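Local coordinates for phosphoheptose isomerase (Neisseria gonorrhoeae, PDB 5I01), which probably catalyses the zinc-dependent isomerization of sedoheptulose 7-phosphate to D-glycero-D-manno-heptose 7-phosphate, the first step of heptose biosynthesis for lipooligosaccharide, at residues 14-19 / 170-175; 33-38 / 162-167. The protein carries 1 engineered substitution. All coordinates share one frame; numbering follows the deposited sequence.

Interaction 1 of 2, residues 14-19 / 170-175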
loop_
_atom_site.group_PDB
_atom_site.type_symbol
_atom_site.label_atom_id
_atom_site.label_comp_id
_atom_site.label_asym_id
_atom_site.label_seq_id
_atom_site.Cartn_x
_atom_site.Cartn_y
_atom_site.Cartn_z
ATOM N N PHE A 14 -5.733 11.816 -27.397
ATOM C CA PHE A 14 -4.943 10.916 -28.259
ATOM C C PHE A 14 -3.936 11.670 -29.143
ATOM O O PHE A 14 -2.742 11.334 -29.162
ATOM C CB PHE A 14 -5.857 10.074 -29.166
ATOM C CG PHE A 14 -6.412 8.842 -28.508
ATOM C CD1 PHE A 14 -5.654 7.673 -28.439
ATOM C CD2 PHE A 14 -7.697 8.832 -27.978
ATOM C CE1 PHE A 14 -6.167 6.528 -27.841
ATOM C CE2 PHE A 14 -8.214 7.692 -27.376
ATOM C CZ PHE A 14 -7.448 6.536 -27.311
ATOM N N ALA A 15 -4.420 12.676 -29.871
ATOM C CA ALA A 15 -3.560 13.446 -30.782
ATOM C C ALA A 15 -2.444 14.137 -30.015
ATOM O O ALA A 15 -1.274 14.053 -30.407
ATOM C CB ALA A 15 -4.364 14.457 -31.593
ATOM N N GLU A 16 -2.798 14.775 -28.902
ATOM C CA GLU A 16 -1.804 15.403 -28.040
ATOM C C GLU A 16 -0.783 14.389 -27.514
ATOM O O GLU A 16 0.418 14.679 -27.501
ATOM C CB GLU A 16 -2.460 16.168 -26.883
ATOM C CG GLU A 16 -1.523 17.178 -26.220
ATOM C CD GLU A 16 -2.077 17.802 -24.948
ATOM O OE1 GLU A 16 -2.782 17.101 -24.196
ATOM O OE2 GLU A 16 -1.781 18.992 -24.685
ATOM N N SER A 17 -1.250 13.205 -27.105
ATOM C CA SER A 17 -0.365 12.143 -26.591
ATOM C C SER A 17 0.568 11.589 -27.668
ATOM O O SER A 17 1.733 11.327 -27.404
ATOM C CB SER A 17 -1.172 10.996 -25.971
ATOM O OG SER A 17 -0.317 10.091 -25.268
ATOM N N ILE A 18 0.045 11.413 -28.877
ATOM C CA ILE A 18 0.883 11.068 -30.031
ATOM C C ILE A 18 1.945 12.155 -30.282
ATOM O O ILE A 18 3.135 11.835 -30.326
ATOM C CB ILE A 18 0.033 10.786 -31.297
ATOM C CG1 ILE A 18 -0.728 9.460 -31.127
ATOM C CG2 ILE A 18 0.902 10.726 -32.552
ATOM C CD1 ILE A 18 -1.988 9.357 -31.963
ATOM N N ARG A 19 1.524 13.422 -30.413
ATOM C CA ARG A 19 2.470 14.546 -30.622
ATOM C C ARG A 19 3.581 14.564 -29.582
ATOM O O ARG A 19 4.749 14.730 -29.928
ATOM C CB ARG A 19 1.767 15.912 -30.582
ATOM C CG ARG A 19 0.893 16.230 -31.786
ATOM C CD ARG A 19 0.723 17.726 -31.975
ATOM N NE ARG A 19 0.229 18.419 -30.783
ATOM C CZ ARG A 19 -1.032 18.417 -30.343
ATOM N NH1 ARG A 19 -1.997 17.732 -30.966
ATOM N NH2 ARG A 19 -1.332 19.117 -29.256
ATOM N N HIS A 170 7.341 18.834 -22.107
ATOM C CA HIS A 170 5.914 19.057 -22.328
ATOM C C HIS A 170 5.299 19.766 -21.127
ATOM O O HIS A 170 5.730 19.530 -20.008
ATOM C CB HIS A 170 5.189 17.736 -22.613
ATOM C CG HIS A 170 3.915 17.919 -23.373
ATOM N ND1 HIS A 170 2.715 18.158 -22.747
ATOM C CD2 HIS A 170 3.660 17.976 -24.702
ATOM C CE1 HIS A 170 1.769 18.333 -23.653
ATOM N NE2 HIS A 170 2.313 18.212 -24.847
ATOM N N PRO A 171 4.326 20.669 -21.355
ATOM C CA PRO A 171 3.708 21.376 -20.227
ATOM C C PRO A 171 2.738 20.556 -19.352
ATOM O O PRO A 171 2.714 20.717 -18.132
ATOM C CB PRO A 171 2.937 22.516 -20.917
ATOM C CG PRO A 171 2.688 22.037 -22.293
ATOM C CD PRO A 171 3.931 21.279 -22.640
ATOM N N ARG A 172 1.903 19.744 -19.984
ATOM C CA ARG A 172 0.821 19.028 -19.297
ATOM C C ARG A 172 1.242 17.738 -18.542
ATOM O O ARG A 172 1.814 16.792 -19.113
ATOM C CB ARG A 172 -0.310 18.751 -20.289
ATOM C CG ARG A 172 -1.675 18.624 -19.657
ATOM C CD ARG A 172 -2.764 18.609 -20.719
ATOM N NE ARG A 172 -4.066 18.187 -20.197
ATOM C CZ ARG A 172 -5.205 18.199 -20.888
ATOM N NH1 ARG A 172 -5.231 18.613 -22.149
ATOM N NH2 ARG A 172 -6.331 17.794 -20.308
ATOM N N THR A 173 0.937 17.737 -17.246
ATOM C CA THR A 173 1.166 16.619 -16.324
ATOM C C THR A 173 0.753 15.240 -16.851
ATOM O O THR A 173 1.532 14.294 -16.799
ATOM C CB THR A 173 0.397 16.896 -15.022
ATOM O OG1 THR A 173 0.695 18.232 -14.590
ATOM C CG2 THR A 173 0.779 15.901 -13.913
ATOM N N ALA A 174 -0.479 15.141 -17.349
ATOM C CA ALA A 174 -0.993 13.905 -17.920
ATOM C C ALA A 174 -0.102 13.365 -19.051
ATOM O O ALA A 174 0.204 12.183 -19.081
ATOM C CB ALA A 174 -2.425 14.099 -18.401
ATOM N N ARG A 175 0.347 14.231 -19.952
ATOM C CA ARG A 175 1.239 13.802 -21.042
ATOM C C ARG A 175 2.622 13.383 -20.525
ATOM O O ARG A 175 3.246 12.478 -21.071
ATOM C CB ARG A 175 1.401 14.917 -22.074
ATOM C CG ARG A 175 0.094 15.382 -22.706
ATOM C CD ARG A 175 -0.512 14.328 -23.600
ATOM N NE ARG A 175 -1.396 13.410 -22.900
ATOM C CZ ARG A 175 -2.651 13.672 -22.525
ATOM N NH1 ARG A 175 -3.358 12.732 -21.901
ATOM N NH2 ARG A 175 -3.217 14.851 -22.758
#
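A salt-bridge network joins the long N-terminal helix 6-27 to the start of helix 173-193, where E16 reaches across to R175 and R172. Both arginines converge on one carboxylate oxygen. R175 NH2 donates to E16 OE1 over 2.7 Å; the N-H...O angle is 146°, and the oxygen lies almost in the guanidinium plane, approached nearly along its own C-O axis. R172 NH1 makes a longer ion pair with the same OE1, 3.5 Å away, its guanidinium turned 74° from the carboxylate. The E16 chain gets there by running nearly straight, with CG anti to the backbone N (chi1 -162°), whereas R175 bends at chi2 and chi3, which lays its CD against the helix backbone, 3.7 Å from S17 CA. Its NE then passes beside S17 CB at 3.9 Å. The other oxygen, E16 OE2, sits near the plane of the H170 ring at its edge, 3.8 Å from CE1, and the carboxylate stands almost upright to that ring. H170 is itself tied to the turn: ND1 accepts a hydrogen bond from the backbone N of R172, the N-cap residue of helix 173-193. Beyond the two segments, E178 holds both sides of the seam, its OE2 in a salt bridge with R175 NH1 and its OE1 hydrogen-bonded to S17 OG. L182 of the second subunit packs on R175. With two positive groups at OE1, the carboxylate of E16 would be expected to stay ionised. The side chain of R175 comes within about 8 Å of a bound zinc ion; the arrangement is a charged helix-to-helix junction of this SIS-family isomerase, on the helix that also carries the zinc ligand H185.

Interaction 2 of 2, residues 33-38 / 162-167; sequences VQAAEL and TDVLLN
A35 and V164 form the close-packed middle of this contact, where helix 29-44 lies against the edge strand 164-168. A35 CB meets V164 CG1 at 3.9 Å and L166 CD1 at 4.0 Å, the two neighbours at roughly a right angle to each other as seen from the methyl. V164 straddles the helix surface: CG1, anti to its backbone N (chi1 179°), goes to A35, while CG2 rests 4.0 Å from Q34 CB. L166 starts out alongside the helix, with CD1 its closest atom to it.

Toward the loop before the strand the fit slackens. L38, itself partly exposed, is looser against V164, with CD2 4.3 Å from V164 CG2, and the same L38 CD2 lies 4.0 Å from the carbonyl O of the exposed T162. Q34 is exposed too and contributes its CB to the contact, its extended chain carrying the amide onward from there.

The two axes come within 8.4 Å and run at 136° to each other. Strand 143-149 pairs with 164-168 through backbone bonds, and its I145 also touches A35 and L38; M187 of helix 173-193 packs on A35 and L166, leaving the inner side of helix 29-44 wedged between sheet and helix.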
loop_
_atom_site.group_PDB
_atom_site.type_symbol
_atom_site.label_atom_id
_atom_site.label_comp_id
_atom_site.label_asym_id
_atom_site.label_seq_id
_atom_site.Cartn_x
_atom_site.Cartn_y
_atom_site.Cartn_z
ATOM N N VAL A 33 19.028 5.247 -22.824
ATOM C CA VAL A 33 20.083 4.227 -22.880
ATOM C C VAL A 33 21.075 4.433 -21.719
ATOM O O VAL A 33 21.418 3.474 -21.031
ATOM C CB VAL A 33 20.805 4.192 -24.252
ATOM C CG1 VAL A 33 21.980 3.221 -24.234
ATOM C CG2 VAL A 33 19.836 3.783 -25.359
ATOM N N GLN A 34 21.505 5.671 -21.486
ATOM C CA GLN A 34 22.420 5.979 -20.371
ATOM C C GLN A 34 21.834 5.563 -19.016
ATOM O O GLN A 34 22.565 5.057 -18.163
ATOM C CB GLN A 34 22.760 7.478 -20.301
ATOM C CG GLN A 34 23.577 8.063 -21.442
ATOM C CD GLN A 34 23.718 9.578 -21.295
ATOM O OE1 GLN A 34 24.169 10.067 -20.251
ATOM N NE2 GLN A 34 23.313 10.331 -22.329
ATOM N N ALA A 35 20.532 5.802 -18.822
ATOM C CA ALA A 35 19.831 5.442 -17.582
ATOM C C ALA A 35 19.764 3.931 -17.361
ATOM O O ALA A 35 19.966 3.446 -16.240
ATOM C CB ALA A 35 18.428 6.024 -17.578
ATOM N N ALA A 36 19.476 3.196 -18.434
ATOM C CA ALA A 36 19.451 1.743 -18.399
ATOM C C ALA A 36 20.845 1.148 -18.147
ATOM O O ALA A 36 20.991 0.215 -17.346
ATOM C CB ALA A 36 18.873 1.209 -19.699
ATOM N N GLU A 37 21.854 1.685 -18.838
ATOM C CA GLU A 37 23.252 1.268 -18.644
ATOM C C GLU A 37 23.664 1.427 -17.186
ATOM O O GLU A 37 24.251 0.517 -16.603
ATOM C CB GLU A 37 24.207 2.060 -19.565
ATOM C CG GLU A 37 24.207 1.575 -21.018
ATOM C CD GLU A 37 25.016 2.443 -21.991
ATOM O OE1 GLU A 37 25.354 3.609 -21.666
ATOM O OE2 GLU A 37 25.309 1.951 -23.110
ATOM N N LEU A 38 23.329 2.578 -16.603
ATOM C CA LEU A 38 23.592 2.846 -15.187
ATOM C C LEU A 38 22.918 1.845 -14.232
ATOM O O LEU A 38 23.516 1.445 -13.235
ATOM C CB LEU A 38 23.156 4.269 -14.830
ATOM C CG LEU A 38 23.362 4.697 -13.376
ATOM C CD1 LEU A 38 24.801 4.462 -12.936
ATOM C CD2 LEU A 38 22.969 6.154 -13.204
ATOM N N THR A 162 27.502 12.342 -13.154
ATOM C CA THR A 162 27.247 10.892 -13.139
ATOM C C THR A 162 25.760 10.484 -13.032
ATOM O O THR A 162 25.452 9.292 -13.033
ATOM C CB THR A 162 28.025 10.232 -11.981
ATOM O OG1 THR A 162 27.814 10.979 -10.775
ATOM C CG2 THR A 162 29.511 10.204 -12.282
ATOM N N ASP A 163 24.855 11.458 -12.923
ATOM C CA ASP A 163 23.414 11.198 -12.920
ATOM C C ASP A 163 22.872 11.299 -14.354
ATOM O O ASP A 163 23.574 11.749 -15.256
ATOM C CB ASP A 163 22.686 12.212 -12.018
ATOM C CG ASP A 163 23.174 12.198 -10.557
ATOM O OD1 ASP A 163 23.590 11.141 -10.027
ATOM O OD2 ASP A 163 23.101 13.265 -9.915
ATOM N N VAL A 164 21.617 10.895 -14.549
ATOM C CA VAL A 164 20.967 10.906 -15.869
ATOM C C VAL A 164 19.603 11.587 -15.769
ATOM O O VAL A 164 18.766 11.184 -14.970
ATOM C CB VAL A 164 20.793 9.475 -16.437
ATOM C CG1 VAL A 164 20.087 9.501 -17.789
ATOM C CG2 VAL A 164 22.143 8.786 -16.566
ATOM N N LEU A 165 19.393 12.618 -16.583
ATOM C CA LEU A 165 18.141 13.366 -16.591
ATOM C C LEU A 165 17.327 12.882 -17.757
ATOM O O LEU A 165 17.800 12.924 -18.887
ATOM C CB LEU A 165 18.391 14.871 -16.742
ATOM C CG LEU A 165 17.154 15.780 -16.845
ATOM C CD1 LEU A 165 16.288 15.690 -15.601
ATOM C CD2 LEU A 165 17.573 17.215 -17.105
ATOM N N LEU A 166 16.109 12.430 -17.470
ATOM C CA LEU A 166 15.125 12.076 -18.479
ATOM C C LEU A 166 13.983 13.096 -18.371
ATOM O O LEU A 166 12.991 12.894 -17.654
ATOM C CB LEU A 166 14.640 10.625 -18.287
ATOM C CG LEU A 166 15.700 9.509 -18.299
ATOM C CD1 LEU A 166 15.116 8.136 -18.026
ATOM C CD2 LEU A 166 16.420 9.466 -19.627
ATOM N N ASN A 167 14.139 14.213 -19.069
ATOM C CA ASN A 167 13.117 15.242 -19.066
ATOM C C ASN A 167 12.191 15.088 -20.268
ATOM O O ASN A 167 12.650 15.013 -21.405
ATOM C CB ASN A 167 13.727 16.644 -19.053
ATOM C CG ASN A 167 12.681 17.710 -18.875
ATOM O OD1 ASN A 167 12.073 17.833 -17.807
ATOM N ND2 ASN A 167 12.413 18.444 -19.934
#

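Interactions 1 and 2 draw on two successive pairs of elements: helices 6-27 and 29-44 follow each other in the chain, as do strand 164-168 and helix 173-193. Their centres are 22 Å apart and, apart from adjoining in the sequence, their segments do not touch. Interaction 2 lies nearer the middle of the chain and is apolar, seating a helix on the edge of the parallel sheet. Interaction 1 lies farther out, where the N-terminal helix meets helix 173-193 and the second subunit, and is built on charge. Both are partly buried with the second subunit close by: in interaction 2 it packs on V33 and E37, outside the contact itself, in interaction 1 on S17 and R175.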